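Local coordinates for protein desmoplakin (Homo sapiens, PDB 3R6N) that probably helps link intermediate filaments to desmosomal cell junctions, its plakin domain forming a rigid rod of spectrin repeats with an SH3 domain, at residues A[197-211]-A[257-271]. Sequence-based numbering, arbitrary orientation.
Sequences ENAAYFQFFEEAQST and QVQNLVNKSKKIVQL
L271 lays CD2 over one face of the Y201 ring, 3.6 Å from the centroid and 16° off the normal, an example of how one helix, here 197-211, can hold both a partner helix and the chain leaving that partner. F205 CE1 covers the opposite face of the Y201 ring; V269 O meets the ring edge near its plane. With CG anti to the backbone N (chi1 170°), the F204 ring reaches helix 257-265: its CE1 comes edge-on to L261 O, and CZ lies 3.6 Å from S265 CB. I268 CG1 rests over a face of this ring, its CD1 touches F204 CB at 3.5 Å, and CG2 turns to Y201 CD1. L261 is a knob among F204, E207, A208 and T211, with CD2 against A208. The extended chain of E207 crosses that of K264 at about a right angle, with a salt bridge between OE1 and NZ at 3.4 Å. T211 OG1 bonds back to E207 O at 3.0 Å. Beyond the pair, A208 and F204 also touch helix 340-384, and N198 ND2 bonds W121 O. V269, in the loop residues I268-L271, touches I334 of strand 333-334, while the helices run antiparallel at 145°, as in the helical bundle of a spectrin repeat.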
loop_
_atom_site.group_PDB
_atom_site.type_symbol
_atom_site.label_atom_id
_atom_site.label_comp_id
_atom_site.label_asym_id
_atom_site.label_seq_id
_atom_site.Cartn_x
_atom_site.Cartn_y
_atom_site.Cartn_z
ATOM N N GLU A 197 1.436 -1.637 -0.116
ATOM C CA GLU A 197 2.371 -1.716 1.002
ATOM C C GLU A 197 2.120 -2.956 1.848
ATOM O O GLU A 197 3.054 -3.658 2.231
ATOM C CB GLU A 197 2.280 -0.464 1.878
ATOM C CG GLU A 197 2.610 0.836 1.162
ATOM C CD GLU A 197 4.045 0.893 0.672
ATOM O OE1 GLU A 197 4.784 1.809 1.093
ATOM O OE2 GLU A 197 4.432 0.027 -0.142
ATOM N N ASN A 198 0.854 -3.217 2.147
ATOM C CA ASN A 198 0.489 -4.398 2.914
ATOM C C ASN A 198 0.868 -5.691 2.194
ATOM O O ASN A 198 1.272 -6.665 2.826
ATOM C CB ASN A 198 -0.999 -4.386 3.270
ATOM C CG ASN A 198 -1.300 -3.520 4.481
ATOM O OD1 ASN A 198 -0.698 -2.462 4.667
ATOM N ND2 ASN A 198 -2.223 -3.976 5.322
ATOM N N ALA A 199 0.737 -5.698 0.872
ATOM C CA ALA A 199 1.198 -6.829 0.086
ATOM C C ALA A 199 2.688 -7.011 0.338
ATOM O O ALA A 199 3.129 -8.074 0.770
ATOM C CB ALA A 199 0.927 -6.603 -1.389
ATOM N N ALA A 200 3.458 -5.956 0.087
ATOM C CA ALA A 200 4.900 -5.983 0.309
ATOM C C ALA A 200 5.248 -6.449 1.723
ATOM O O ALA A 200 6.093 -7.325 1.908
ATOM C CB ALA A 200 5.504 -4.612 0.035
ATOM N N TYR A 201 4.588 -5.857 2.713
ATOM C CA TYR A 201 4.810 -6.194 4.115
ATOM C C TYR A 201 4.748 -7.699 4.350
ATOM O O TYR A 201 5.601 -8.265 5.038
ATOM C CB TYR A 201 3.779 -5.481 4.989
ATOM C CG TYR A 201 3.867 -5.787 6.466
ATOM C CD1 TYR A 201 4.502 -4.916 7.341
ATOM C CD2 TYR A 201 3.296 -6.938 6.993
ATOM C CE1 TYR A 201 4.572 -5.189 8.696
ATOM C CE2 TYR A 201 3.364 -7.218 8.347
ATOM C CZ TYR A 201 4.002 -6.341 9.190
ATOM O OH TYR A 201 4.065 -6.615 10.533
ATOM N N PHE A 202 3.743 -8.350 3.775
ATOM C CA PHE A 202 3.594 -9.790 3.953
ATOM C C PHE A 202 4.549 -10.579 3.060
ATOM O O PHE A 202 5.068 -11.622 3.462
ATOM C CB PHE A 202 2.149 -10.231 3.722
ATOM C CG PHE A 202 1.203 -9.789 4.798
ATOM C CD1 PHE A 202 0.201 -8.873 4.525
ATOM C CD2 PHE A 202 1.319 -10.284 6.085
ATOM C CE1 PHE A 202 -0.668 -8.466 5.512
ATOM C CE2 PHE A 202 0.451 -9.881 7.080
ATOM C CZ PHE A 202 -0.544 -8.971 6.795
ATOM N N GLN A 203 4.780 -10.081 1.852
ATOM C CA GLN A 203 5.696 -10.740 0.932
ATOM C C GLN A 203 7.078 -10.793 1.567
ATOM O O GLN A 203 7.766 -11.809 1.505
ATOM C CB GLN A 203 5.753 -9.984 -0.399
ATOM C CG GLN A 203 6.236 -10.814 -1.584
ATOM C CD GLN A 203 7.682 -11.258 -1.452
ATOM O OE1 GLN A 203 8.529 -10.523 -0.939
ATOM N NE2 GLN A 203 7.973 -12.471 -1.915
ATOM N N PHE A 204 7.470 -9.687 2.188
ATOM C CA PHE A 204 8.810 -9.549 2.745
ATOM C C PHE A 204 9.090 -10.533 3.872
ATOM O O PHE A 204 10.106 -11.224 3.861
ATOM C CB PHE A 204 9.038 -8.120 3.236
ATOM C CG PHE A 204 10.300 -7.945 4.026
ATOM C CD1 PHE A 204 11.512 -7.748 3.386
ATOM C CD2 PHE A 204 10.273 -7.968 5.411
ATOM C CE1 PHE A 204 12.676 -7.581 4.113
ATOM C CE2 PHE A 204 11.432 -7.800 6.143
ATOM C CZ PHE A 204 12.637 -7.607 5.493
ATOM N N PHE A 205 8.197 -10.589 4.851
ATOM C CA PHE A 205 8.400 -11.474 5.989
ATOM C C PHE A 205 8.286 -12.944 5.592
ATOM O O PHE A 205 8.958 -13.803 6.164
ATOM C CB PHE A 205 7.440 -11.129 7.131
ATOM C CG PHE A 205 7.800 -9.869 7.859
ATOM C CD1 PHE A 205 7.046 -8.720 7.700
ATOM C CD2 PHE A 205 8.905 -9.828 8.691
ATOM C CE1 PHE A 205 7.381 -7.555 8.368
ATOM C CE2 PHE A 205 9.247 -8.666 9.362
ATOM C CZ PHE A 205 8.485 -7.529 9.198
ATOM N N GLU A 206 7.446 -13.233 4.604
ATOM C CA GLU A 206 7.302 -14.598 4.111
ATOM C C GLU A 206 8.614 -15.068 3.487
ATOM O O GLU A 206 9.047 -16.200 3.700
ATOM C CB GLU A 206 6.170 -14.679 3.086
ATOM C CG GLU A 206 5.830 -16.090 2.635
ATOM C CD GLU A 206 4.819 -16.114 1.501
ATOM O OE1 GLU A 206 4.883 -15.228 0.621
ATOM O OE2 GLU A 206 3.957 -17.019 1.490
ATOM N N GLU A 207 9.245 -14.182 2.726
ATOM C CA GLU A 207 10.489 -14.495 2.034
ATOM C C GLU A 207 11.685 -14.459 2.981
ATOM O O GLU A 207 12.609 -15.260 2.859
ATOM C CB GLU A 207 10.702 -13.518 0.874
ATOM C CG GLU A 207 11.986 -13.728 0.087
ATOM C CD GLU A 207 12.137 -12.735 -1.057
ATOM O OE1 GLU A 207 11.146 -12.044 -1.382
ATOM O OE2 GLU A 207 13.246 -12.643 -1.629
ATOM N N ALA A 208 11.660 -13.527 3.927
ATOM C CA ALA A 208 12.766 -13.362 4.864
ATOM C C ALA A 208 12.852 -14.516 5.857
ATOM O O ALA A 208 13.906 -15.125 6.014
ATOM C CB ALA A 208 12.652 -12.033 5.596
ATOM N N GLN A 209 11.743 -14.809 6.529
ATOM C CA GLN A 209 11.693 -15.908 7.490
ATOM C C GLN A 209 12.054 -17.228 6.820
ATOM O O GLN A 209 12.484 -18.173 7.479
ATOM C CB GLN A 209 10.303 -16.004 8.121
ATOM C CG GLN A 209 9.909 -14.781 8.940
ATOM C CD GLN A 209 8.427 -14.745 9.270
ATOM O OE1 GLN A 209 7.662 -15.612 8.845
ATOM N NE2 GLN A 209 8.014 -13.735 10.029
ATOM N N SER A 210 11.880 -17.280 5.503
ATOM C CA SER A 210 12.187 -18.473 4.723
ATOM C C SER A 210 13.652 -18.499 4.288
ATOM O O SER A 210 14.224 -19.564 4.058
ATOM C CB SER A 210 11.271 -18.556 3.499
ATOM O OG SER A 210 11.539 -19.719 2.736
ATOM N N THR A 211 14.251 -17.319 4.169
ATOM C CA THR A 211 15.667 -17.204 3.846
ATOM C C THR A 211 16.493 -17.375 5.117
ATOM O O THR A 211 17.546 -18.011 5.108
ATOM C CB THR A 211 15.994 -15.845 3.181
ATOM O OG1 THR A 211 15.403 -15.793 1.875
ATOM C CG2 THR A 211 17.496 -15.654 3.051
ATOM N N GLN A 257 20.327 -12.451 -3.558
ATOM C CA GLN A 257 19.011 -12.641 -2.961
ATOM C C GLN A 257 18.940 -11.895 -1.633
ATOM O O GLN A 257 17.931 -11.270 -1.306
ATOM C CB GLN A 257 18.738 -14.130 -2.735
ATOM C CG GLN A 257 17.446 -14.423 -1.986
ATOM C CD GLN A 257 17.356 -15.863 -1.503
ATOM O OE1 GLN A 257 18.269 -16.664 -1.719
ATOM N NE2 GLN A 257 16.251 -16.197 -0.842
ATOM N N VAL A 258 20.031 -11.967 -0.878
ATOM C CA VAL A 258 20.122 -11.348 0.438
ATOM C C VAL A 258 20.152 -9.835 0.336
ATOM O O VAL A 258 19.494 -9.140 1.107
ATOM C CB VAL A 258 21.386 -11.808 1.186
ATOM C CG1 VAL A 258 21.642 -10.926 2.401
ATOM C CG2 VAL A 258 21.260 -13.269 1.584
ATOM N N GLN A 259 20.925 -9.328 -0.618
ATOM C CA GLN A 259 21.025 -7.890 -0.816
ATOM C C GLN A 259 19.673 -7.299 -1.211
ATOM O O GLN A 259 19.382 -6.148 -0.898
ATOM C CB GLN A 259 22.107 -7.549 -1.847
ATOM C CG GLN A 259 22.543 -6.091 -1.831
ATOM C CD GLN A 259 22.850 -5.575 -0.430
ATOM O OE1 GLN A 259 22.616 -4.402 -0.124
ATOM N NE2 GLN A 259 23.388 -6.442 0.420
ATOM N N ASN A 260 18.845 -8.090 -1.886
ATOM C CA ASN A 260 17.491 -7.654 -2.218
ATOM C C ASN A 260 16.641 -7.431 -0.969
ATOM O O ASN A 260 15.921 -6.439 -0.866
ATOM C CB ASN A 260 16.802 -8.647 -3.164
ATOM C CG ASN A 260 17.388 -8.621 -4.566
ATOM O OD1 ASN A 260 16.928 -9.336 -5.458
ATOM N ND2 ASN A 260 18.405 -7.789 -4.768
ATOM N N LEU A 261 16.736 -8.361 -0.024
ATOM C CA LEU A 261 16.019 -8.249 1.240
ATOM C C LEU A 261 16.486 -7.038 2.037
ATOM O O LEU A 261 15.678 -6.334 2.639
ATOM C CB LEU A 261 16.181 -9.522 2.073
ATOM C CG LEU A 261 15.011 -10.507 2.052
ATOM C CD1 LEU A 261 14.602 -10.831 0.627
ATOM C CD2 LEU A 261 15.366 -11.773 2.813
ATOM N N VAL A 262 17.792 -6.795 2.040
ATOM C CA VAL A 262 18.330 -5.624 2.719
ATOM C C VAL A 262 17.629 -4.367 2.215
ATOM O O VAL A 262 17.233 -3.503 3.000
ATOM C CB VAL A 262 19.850 -5.483 2.499
ATOM C CG1 VAL A 262 20.364 -4.200 3.139
ATOM C CG2 VAL A 262 20.578 -6.691 3.061
ATOM N N ASN A 263 17.462 -4.280 0.900
ATOM C CA ASN A 263 16.836 -3.116 0.286
ATOM C C ASN A 263 15.343 -2.999 0.596
ATOM O O ASN A 263 14.879 -1.954 1.051
ATOM C CB ASN A 263 17.084 -3.105 -1.225
ATOM C CG ASN A 263 18.559 -2.984 -1.571
ATOM O OD1 ASN A 263 19.019 -3.504 -2.587
ATOM N ND2 ASN A 263 19.308 -2.296 -0.718
ATOM N N LYS A 264 14.600 -4.076 0.362
ATOM C CA LYS A 264 13.168 -4.085 0.643
ATOM C C LYS A 264 12.864 -3.658 2.076
ATOM O O LYS A 264 11.967 -2.850 2.310
ATOM C CB LYS A 264 12.561 -5.463 0.368
ATOM C CG LYS A 264 12.336 -5.763 -1.102
ATOM C CD LYS A 264 11.775 -7.166 -1.294
ATOM C CE LYS A 264 11.738 -7.549 -2.767
ATOM N NZ LYS A 264 11.451 -9.000 -2.964
ATOM N N SER A 265 13.612 -4.197 3.033
ATOM C CA SER A 265 13.380 -3.887 4.441
ATOM C C SER A 265 13.298 -2.380 4.680
ATOM O O SER A 265 12.492 -1.912 5.486
ATOM C CB SER A 265 14.470 -4.508 5.323
ATOM O OG SER A 265 15.739 -3.940 5.054
ATOM N N LYS A 266 14.135 -1.629 3.970
ATOM C CA LYS A 266 14.178 -0.179 4.110
ATOM C C LYS A 266 12.883 0.476 3.633
ATOM O O LYS A 266 12.647 1.659 3.882
ATOM C CB LYS A 266 15.374 0.397 3.346
ATOM C CG LYS A 266 16.727 0.075 3.964
ATOM C CD LYS A 266 17.868 0.646 3.127
ATOM C CE LYS A 266 19.205 0.552 3.859
ATOM N NZ LYS A 266 19.489 -0.825 4.359
ATOM N N LYS A 267 12.041 -0.299 2.958
ATOM C CA LYS A 267 10.807 0.228 2.386
ATOM C C LYS A 267 9.549 -0.376 3.007
ATOM O O LYS A 267 8.439 0.076 2.736
ATOM C CB LYS A 267 10.789 0.013 0.872
ATOM C CG LYS A 267 11.872 0.776 0.130
ATOM C CD LYS A 267 11.676 0.671 -1.368
ATOM C CE LYS A 267 11.510 -0.781 -1.798
ATOM N NZ LYS A 267 11.325 -0.916 -3.272
ATOM N N ILE A 268 9.723 -1.393 3.839
ATOM C CA ILE A 268 8.583 -2.059 4.457
ATOM C C ILE A 268 7.879 -1.172 5.474
ATOM O O ILE A 268 8.501 -0.618 6.377
ATOM C CB ILE A 268 8.980 -3.386 5.118
ATOM C CG1 ILE A 268 9.495 -4.364 4.061
ATOM C CG2 ILE A 268 7.789 -3.985 5.849
ATOM C CD1 ILE A 268 8.508 -4.634 2.949
ATOM N N VAL A 269 6.568 -1.057 5.314
ATOM C CA VAL A 269 5.743 -0.179 6.128
ATOM C C VAL A 269 5.495 -0.784 7.516
ATOM O O VAL A 269 5.917 -1.909 7.785
ATOM C CB VAL A 269 4.401 0.079 5.409
ATOM C CG1 VAL A 269 3.373 -0.965 5.814
ATOM C CG2 VAL A 269 3.904 1.488 5.676
ATOM N N GLN A 270 4.822 -0.041 8.394
ATOM C CA GLN A 270 4.491 -0.542 9.726
ATOM C C GLN A 270 2.999 -0.800 9.889
ATOM O O GLN A 270 2.175 0.061 9.589
ATOM C CB GLN A 270 4.953 0.434 10.802
ATOM C CG GLN A 270 6.451 0.494 10.970
ATOM C CD GLN A 270 6.860 1.059 12.314
ATOM O OE1 GLN A 270 6.317 0.675 13.352
ATOM N NE2 GLN A 270 7.825 1.974 12.304
ATOM N N LEU A 271 2.655 -1.983 10.386
ATOM C CA LEU A 271 1.258 -2.380 10.537
ATOM C C LEU A 271 0.803 -2.543 11.989
ATOM O O LEU A 271 -0.321 -2.188 12.331
ATOM C CB LEU A 271 0.987 -3.671 9.760
ATOM C CG LEU A 271 0.440 -3.533 8.338
ATOM C CD1 LEU A 271 1.108 -2.394 7.602
ATOM C CD2 LEU A 271 0.593 -4.839 7.570
#